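Ribonuclease S-F11 (Nicotiana alata, PDB 1IOO) cleaves RNA as a secreted T2-family ribonuclease associated with gametophytic self-incompatibility, the rejection of self pollen. Local coordinates at residues 114-117 with 118-121. Numbering follows the deposited sequence.
With NAG (2-acetamido-2-deoxy-beta-D-glucopyranose), chain C; MAN (alpha-D-mannopyranose), chain B; NAG (2-acetamido-2-deoxy-beta-D-glucopyranose), chain D.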
ATOM      1  N   LYS A 114       8.187  -5.555   7.490  1.00 12.96           N
ATOM      2  CA  LYS A 114       9.071  -4.641   8.202  1.00 13.32           C
ATOM      3  C   LYS A 114       8.293  -3.688   9.095  1.00 12.50           C
ATOM      4  O   LYS A 114       8.865  -3.071   9.996  1.00 13.74           O
ATOM      5  CB  LYS A 114       9.881  -3.793   7.215  1.00 16.66           C
ATOM      6  CG  LYS A 114      11.130  -4.444   6.657  1.00 21.43           C
ATOM      7  CD  LYS A 114      11.794  -3.538   5.616  1.00 24.50           C
ATOM      8  CE  LYS A 114      12.096  -2.141   6.164  1.00 25.98           C
ATOM      9  NZ  LYS A 114      13.128  -2.128   7.243  1.00 26.92           N
ATOM     10  N   PHE A 115       6.991  -3.567   8.857  1.00 11.45           N
ATOM     11  CA  PHE A 115       6.215  -2.608   9.610  1.00 11.18           C
ATOM     12  C   PHE A 115       5.008  -3.203  10.306  1.00 11.17           C
ATOM     13  O   PHE A 115       4.471  -4.248   9.935  1.00 11.81           O
ATOM     14  CB  PHE A 115       5.694  -1.486   8.697  1.00 12.35           C
ATOM     15  CG  PHE A 115       6.756  -0.827   7.873  1.00 12.13           C
ATOM     16  CD1 PHE A 115       6.930  -1.165   6.532  1.00 12.11           C
ATOM     17  CD2 PHE A 115       7.602   0.114   8.442  1.00 11.95           C
ATOM     18  CE1 PHE A 115       7.942  -0.570   5.768  1.00 12.09           C
ATOM     19  CE2 PHE A 115       8.613   0.715   7.696  1.00 12.30           C
ATOM     20  CZ  PHE A 115       8.787   0.375   6.359  1.00 12.56           C
ATOM     21  N   ASP A 116       4.626  -2.501  11.363  1.00 11.28           N
ATOM     22  CA  ASP A 116       3.410  -2.728  12.099  1.00 10.85           C
ATOM     23  C   ASP A 116       2.846  -1.362  12.412  1.00 10.56           C
ATOM     24  O   ASP A 116       2.920  -0.882  13.541  1.00 10.92           O
ATOM     25  CB  ASP A 116       3.649  -3.510  13.396  1.00 13.54           C
ATOM     26  CG  ASP A 116       2.348  -3.943  14.059  1.00 16.17           C
ATOM     27  OD1 ASP A 116       1.273  -3.422  13.674  1.00 15.42           O
ATOM     28  OD2 ASP A 116       2.396  -4.798  14.972  1.00 17.88           O
ATOM     29  N   LEU A 117       2.381  -0.699  11.357  1.00  9.88           N
ATOM     30  CA  LEU A 117       1.900   0.672  11.446  1.00 10.02           C
ATOM     31  C   LEU A 117       0.760   0.823  12.427  1.00  9.45           C
ATOM     32  O   LEU A 117       0.636   1.859  13.074  1.00  9.03           O
ATOM     33  CB  LEU A 117       1.504   1.192  10.061  1.00  9.55           C
ATOM     34  CG  LEU A 117       2.600   1.148   8.987  1.00 10.68           C
ATOM     35  CD1 LEU A 117       2.107   1.880   7.749  1.00 13.39           C
ATOM     36  CD2 LEU A 117       3.890   1.793   9.497  1.00  9.77           C
ATOM     37  N   LEU A 118      -0.090  -0.191  12.533  1.00 10.78           N
ATOM     38  CA  LEU A 118      -1.187  -0.116  13.476  1.00 10.28           C
ATOM     39  C   LEU A 118      -0.654   0.038  14.901  1.00  9.62           C
ATOM     40  O   LEU A 118      -1.155   0.848  15.680  1.00 10.16           O
ATOM     41  CB  LEU A 118      -2.071  -1.363  13.371  1.00 11.45           C
ATOM     42  CG  LEU A 118      -3.338  -1.303  14.224  1.00 12.38           C
ATOM     43  CD1 LEU A 118      -4.184  -0.101  13.823  1.00 11.15           C
ATOM     44  CD2 LEU A 118      -4.126  -2.587  14.042  1.00 13.74           C
ATOM     45  N   ARG A 119       0.378  -0.737  15.225  1.00 10.69           N
ATOM     46  CA  ARG A 119       0.996  -0.673  16.543  1.00 11.82           C
ATOM     47  C   ARG A 119       1.767   0.643  16.721  1.00 10.53           C
ATOM     48  O   ARG A 119       1.722   1.264  17.784  1.00 12.08           O
ATOM     49  CB  ARG A 119       1.926  -1.878  16.733  1.00 12.21           C
ATOM     50  CG  ARG A 119       2.719  -1.890  18.038  1.00 12.36           C
ATOM     51  CD  ARG A 119       1.828  -1.880  19.271  1.00 14.34           C
ATOM     52  NE  ARG A 119       2.627  -2.026  20.488  1.00 17.84           N
ATOM     53  CZ  ARG A 119       2.195  -1.740  21.712  1.00 20.52           C
ATOM     54  NH1 ARG A 119       0.963  -1.289  21.900  1.00 22.19           N
ATOM     55  NH2 ARG A 119       3.004  -1.899  22.755  1.00 21.84           N
ATOM     56  N   THR A 120       2.469   1.066  15.674  1.00 11.05           N
ATOM     57  CA  THR A 120       3.207   2.324  15.724  1.00 11.27           C
ATOM     58  C   THR A 120       2.264   3.492  15.986  1.00 10.88           C
ATOM     59  O   THR A 120       2.549   4.371  16.799  1.00 12.07           O
ATOM     60  CB  THR A 120       3.989   2.558  14.419  1.00 11.44           C
ATOM     61  OG1 THR A 120       4.984   1.535  14.285  1.00 12.06           O
ATOM     62  CG2 THR A 120       4.664   3.926  14.437  1.00 11.61           C
ATOM     63  N   LEU A 121       1.126   3.498  15.303  1.00  9.49           N
ATOM     64  CA  LEU A 121       0.154   4.548  15.519  1.00  9.28           C
ATOM     65  C   LEU A 121      -0.375   4.492  16.951  1.00  8.03           C
ATOM     66  O   LEU A 121      -0.487   5.516  17.622  1.00  8.78           O
ATOM     67  CB  LEU A 121      -0.986   4.416  14.498  1.00  8.68           C
ATOM     68  CG  LEU A 121      -0.573   4.836  13.080  1.00  7.91           C
ATOM     69  CD1 LEU A 121      -1.606   4.383  12.060  1.00  9.49           C
ATOM     70  CD2 LEU A 121      -0.384   6.347  13.032  1.00  9.53           C
TER
HETATM   71  C1  NAG C   2       4.424  -8.826  11.822  1.00 12.91           C
HETATM   72  C2  NAG C   2       5.804  -8.681  12.453  1.00 14.26           C
HETATM   73  C3  NAG C   2       6.684  -9.889  12.104  1.00 16.59           C
HETATM   74  C4  NAG C   2       5.966 -11.211  12.456  1.00 18.12           C
HETATM   75  C5  NAG C   2       4.564 -11.219  11.831  1.00 18.08           C
HETATM   76  C6  NAG C   2       3.746 -12.434  12.230  1.00 19.58           C
HETATM   77  C7  NAG C   2       6.611  -6.445  12.840  1.00 14.02           C
HETATM   78  C8  NAG C   2       7.147  -5.147  12.264  1.00 14.02           C
HETATM   79  N2  NAG C   2       6.427  -7.455  11.996  1.00 12.97           N
HETATM   80  O3  NAG C   2       7.901  -9.792  12.829  1.00 17.13           O
HETATM   81  O4  NAG C   2       6.712 -12.344  11.952  1.00 20.51           O
HETATM   82  O5  NAG C   2       3.820 -10.056  12.253  1.00 16.06           O
HETATM   83  O6  NAG C   2       3.481 -12.439  13.626  1.00 24.10           O
HETATM   84  O7  NAG C   2       6.363  -6.523  14.043  1.00 16.46           O
HETATM   85  C1  MAN B   5      11.859  -9.549  12.489  1.00 25.21           C
HETATM   86  C2  MAN B   5      11.291  -8.128  12.457  1.00 25.89           C
HETATM   87  C3  MAN B   5      10.521  -7.906  11.152  1.00 25.92           C
HETATM   88  C4  MAN B   5      11.416  -8.207   9.949  1.00 25.85           C
HETATM   89  C5  MAN B   5      11.964  -9.630  10.068  1.00 27.07           C
HETATM   90  C6  MAN B   5      12.940  -9.984   8.961  1.00 28.95           C
HETATM   91  O2  MAN B   5      12.349  -7.185  12.564  1.00 26.31           O
HETATM   92  O3  MAN B   5      10.062  -6.565  11.085  1.00 23.30           O
HETATM   93  O4  MAN B   5      10.664  -8.081   8.750  1.00 25.67           O
HETATM   94  O5  MAN B   5      12.661  -9.787  11.327  1.00 26.35           O
HETATM   95  O6  MAN B   5      14.247  -9.512   9.257  1.00 31.43           O
HETATM   96  C1  NAG D   1      -0.305  -6.492  11.437  1.00 12.17           C
HETATM   97  C2  NAG D   1      -0.107  -7.544  12.542  1.00 13.18           C
HETATM   98  C3  NAG D   1       1.341  -7.563  13.019  1.00 14.22           C
HETATM   99  C4  NAG D   1       2.256  -7.788  11.822  1.00 11.77           C
HETATM  100  C5  NAG D   1       2.015  -6.673  10.803  1.00 11.32           C
HETATM  101  C6  NAG D   1       2.871  -6.838   9.565  1.00 12.65           C
HETATM  102  C7  NAG D   1      -1.519  -8.265  14.360  1.00 19.14           C
HETATM  103  C8  NAG D   1      -2.134  -7.911  15.703  1.00 20.40           C
HETATM  104  N2  NAG D   1      -0.991  -7.267  13.658  1.00 16.44           N
HETATM  105  O3  NAG D   1       1.516  -8.612  13.961  1.00 15.46           O
HETATM  106  O4  NAG D   1       3.626  -7.776  12.253  1.00 12.42           O
HETATM  107  O5  NAG D   1       0.637  -6.699  10.369  1.00 11.91           O
HETATM  108  O6  NAG D   1       2.498  -7.999   8.839  1.00 16.22           O
HETATM  109  O7  NAG D   1      -1.525  -9.437  13.968  1.00 21.46           O
HETATM  110  O   HOH W   1       0.131  -2.840  11.257  1.00 13.85           O
HETATM  111  O   HOH W   2       5.983  -0.161  12.223  1.00 17.16           O
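Asp-116 is the N-cap of helix 117-123, which follows helix 101-113 after a short linker, and its carboxylate reaches Arg-119 in the first turn. With CG anti to the backbone N (chi1 -171°), the acid lies over the start of the helix, where OD1 accepts from Arg-119 N at 3.2 Å. That N-H meets OD1 from above the carboxylate plane, 64° out of it. Water 1 donates to the same OD1 at 2.7 Å and accepts from Leu-118 N, so the carboxylate serves one amide directly and a second through solvent. Aspartate suits the place because its short side chain can turn back to amides that have no preceding turn to bond. Beside the bond, Arg-119 CB packs 3.4 Å from Asp-116 CG, while the guanidinium extends past the carboxylate and NH1 hydrogen-bonds Gln-122 OE1.

The main chain then takes up the helical pattern: Thr-120 N gives a 2.9 Å bond to Asp-116 O, and Leu-121 N bonds Leu-117 O. Thr-120 OG1, anti to its own carbonyl carbon (chi1 -64°), shares a hydrogen bond with water 2, and water 2 accepts from Asp-116 N, so this water bridges the linker to the first turn. Leu-117 suits the inner side, packing against Ile-166, Val-144 and Phe-29, whereas Asp-116 faces the glycan on Asn-28: its OD2 lies 3.5 Å from C3 of the NAG of chain D. Were the carboxylate replaced by the methyl of an alanine, Arg-119 N would probably lose its capping acceptor and water 1 its partner, and the first turn would be likelier to fray. The negative carboxylate at the helix start is likely to interact favourably with the positive end of the helix dipole.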